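Local coordinates for succinate-semialdehyde dehydrogenase (Synechococcus sp., PDB 4ITA), which probably oxidises succinic semialdehyde to succinate using NADP+, as a member of the aldehyde dehydrogenase family, at residues D28-K33 / V181-L186. Numbering follows the deposited sequence.
With EDO (1,2-ethanediol), chain E.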
loop_
_atom_site.group_PDB
_atom_site.type_symbol
_atom_site.label_atom_id
_atom_site.label_comp_id
_atom_site.label_asym_id
_atom_site.label_seq_id
_atom_site.Cartn_x
_atom_site.Cartn_y
_atom_site.Cartn_z
ATOM N N ASP A 28 -10.833 23.687 4.055
ATOM C CA ASP A 28 -11.280 23.145 5.329
ATOM C C ASP A 28 -12.787 22.900 5.349
ATOM O O ASP A 28 -13.243 21.860 5.825
ATOM C CB ASP A 28 -10.881 24.083 6.470
ATOM C CG ASP A 28 -11.205 23.509 7.824
ATOM O OD1 ASP A 28 -10.432 22.649 8.290
ATOM O OD2 ASP A 28 -12.233 23.914 8.412
ATOM N N ALA A 29 -13.553 23.848 4.814
ATOM C CA ALA A 29 -15.004 23.709 4.773
ATOM C C ALA A 29 -15.410 22.527 3.910
ATOM O O ALA A 29 -16.344 21.797 4.254
ATOM C CB ALA A 29 -15.638 24.985 4.258
ATOM N N LYS A 30 -14.729 22.343 2.784
ATOM C CA LYS A 30 -15.026 21.197 1.929
ATOM C C LYS A 30 -14.705 19.874 2.612
ATOM O O LYS A 30 -15.441 18.907 2.455
ATOM C CB LYS A 30 -14.336 21.335 0.573
ATOM C CG LYS A 30 -14.929 22.491 -0.239
ATOM C CD LYS A 30 -14.718 22.331 -1.723
ATOM C CE LYS A 30 -15.287 23.515 -2.488
ATOM N NZ LYS A 30 -16.628 23.224 -3.080
ATOM N N LEU A 31 -13.625 19.831 3.382
ATOM C CA LEU A 31 -13.289 18.624 4.137
ATOM C C LEU A 31 -14.290 18.350 5.260
ATOM O O LEU A 31 -14.666 17.201 5.489
ATOM C CB LEU A 31 -11.847 18.688 4.657
ATOM C CG LEU A 31 -10.805 18.767 3.535
ATOM C CD1 LEU A 31 -9.402 18.910 4.108
ATOM C CD2 LEU A 31 -10.880 17.549 2.622
ATOM N N ALA A 32 -14.753 19.398 5.937
ATOM C CA ALA A 32 -15.798 19.231 6.944
ATOM C C ALA A 32 -17.064 18.659 6.309
ATOM O O ALA A 32 -17.692 17.763 6.872
ATOM C CB ALA A 32 -16.107 20.556 7.621
ATOM N N LYS A 33 -17.435 19.171 5.140
ATOM C CA LYS A 33 -18.631 18.676 4.466
ATOM C C LYS A 33 -18.447 17.239 3.994
ATOM O O LYS A 33 -19.370 16.431 4.088
ATOM C CB LYS A 33 -19.042 19.585 3.303
ATOM C CG LYS A 33 -20.390 19.188 2.698
ATOM C CD LYS A 33 -20.946 20.227 1.745
ATOM C CE LYS A 33 -20.161 20.291 0.460
ATOM N NZ LYS A 33 -20.678 21.408 -0.395
ATOM N N VAL A 181 -20.062 13.897 -1.332
ATOM C CA VAL A 181 -19.518 12.586 -1.650
ATOM C C VAL A 181 -18.357 12.692 -2.634
ATOM O O VAL A 181 -17.399 11.921 -2.553
ATOM C CB VAL A 181 -20.634 11.632 -2.135
ATOM C CG1 VAL A 181 -20.056 10.365 -2.760
ATOM C CG2 VAL A 181 -21.563 11.298 -0.969
ATOM N N PHE A 182 -18.445 13.632 -3.567
ATOM C CA PHE A 182 -17.339 13.913 -4.474
ATOM C C PHE A 182 -17.213 15.418 -4.614
ATOM O O PHE A 182 -18.194 16.094 -4.933
ATOM C CB PHE A 182 -17.563 13.280 -5.855
ATOM C CG PHE A 182 -16.394 13.456 -6.794
ATOM C CD1 PHE A 182 -16.189 14.659 -7.471
ATOM C CD2 PHE A 182 -15.504 12.421 -6.995
ATOM C CE1 PHE A 182 -15.099 14.819 -8.327
ATOM C CE2 PHE A 182 -14.414 12.571 -7.850
ATOM C CZ PHE A 182 -14.215 13.774 -8.513
ATOM N N GLN A 183 -16.015 15.947 -4.397
ATOM C CA GLN A 183 -15.805 17.380 -4.549
ATOM C C GLN A 183 -14.528 17.664 -5.297
ATOM O O GLN A 183 -13.460 17.169 -4.936
ATOM C CB GLN A 183 -15.757 18.089 -3.190
ATOM C CG GLN A 183 -17.066 18.049 -2.403
ATOM C CD GLN A 183 -16.922 18.712 -1.044
ATOM O OE1 GLN A 183 -17.252 19.889 -0.863
ATOM N NE2 GLN A 183 -16.402 17.964 -0.085
ATOM N N THR A 184 -14.644 18.483 -6.330
ATOM C CA THR A 184 -13.494 19.024 -7.031
ATOM C C THR A 184 -12.921 20.212 -6.278
ATOM O O THR A 184 -13.643 21.147 -5.925
ATOM C CB THR A 184 -13.909 19.442 -8.434
ATOM O OG1 THR A 184 -14.096 18.254 -9.209
ATOM C CG2 THR A 184 -12.851 20.330 -9.095
ATOM N N LEU A 185 -11.623 20.150 -6.004
ATOM C CA LEU A 185 -10.909 21.246 -5.355
ATOM C C LEU A 185 -10.100 21.990 -6.391
ATOM O O LEU A 185 -9.123 21.455 -6.929
ATOM C CB LEU A 185 -9.977 20.723 -4.256
ATOM C CG LEU A 185 -10.586 19.779 -3.217
ATOM C CD1 LEU A 185 -9.528 19.377 -2.200
ATOM C CD2 LEU A 185 -11.778 20.414 -2.516
ATOM N N LEU A 186 -10.495 23.228 -6.679
ATOM C CA LEU A 186 -9.711 24.078 -7.571
ATOM C C LEU A 186 -8.557 24.653 -6.768
ATOM O O LEU A 186 -8.649 25.750 -6.220
ATOM C CB LEU A 186 -10.574 25.186 -8.182
ATOM C CG LEU A 186 -11.673 24.703 -9.136
ATOM C CD1 LEU A 186 -12.373 25.914 -9.770
ATOM C CD2 LEU A 186 -11.134 23.762 -10.203
HETATM C C1 EDO E . -21.142 15.913 -6.489
HETATM O O1 EDO E . -21.904 16.940 -5.849
HETATM C C2 EDO E . -21.467 14.555 -5.883
HETATM O O2 EDO E . -21.149 14.530 -4.487
HETATM O O HOH W 1 -16.230 21.196 -4.897
HETATM O O HOH W 2 -19.701 20.453 -3.034
#
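Gln-183 NE2 donates a hydrogen bond to the backbone Lys-30 O, at 2.9 Å and with an N-H...O angle of 162°. The acceptor lies close to the amide plane of Gln-183. The amide nitrogen, however, sits above the carbonyl plane of Lys-30. Beyond CG the glutamine chain is extended, which carries its amide from the strand across to the helix. The other amide atom, Gln-183 OE1, lies between two lysine chains. Their methylene carbons pack against it without hydrogen bonding: Lys-33 CE approaches to 3.2 Å, and Lys-30 CG comes to 3.5 Å of the same oxygen. A water held by Lys-33 NZ also gives OE1 a weak bond, while the main partner of that ammonium is the carboxylate of Glu-179. Lys-30 runs alongside Leu-185, the two pointing in opposite directions, with Lys-30 CD 3.6 Å from Leu-185 CD2. A bend at its last torsion (chi4 -100°) brings Lys-30 NZ to a second water, 2.8 Å away. That water donates to Thr-184 O, so it bridges helix and strand. Without the Gln-183 amide, as with an alanine here, Lys-30 O would probably lose its side-chain donor and a gap would open between the two lysine chains. Strand 182-185 pairs in parallel with strand 152-156. On its other face, Phe-182 packs against helices 137-149 and 162-175. The axes of segments 28-33 and 182-185 run almost antiparallel (170°) and come within 9.8 Å of each other. Helix 24-41 packs on an outer strand of the Rossmann-type cofactor-binding domain of the aldehyde dehydrogenase fold.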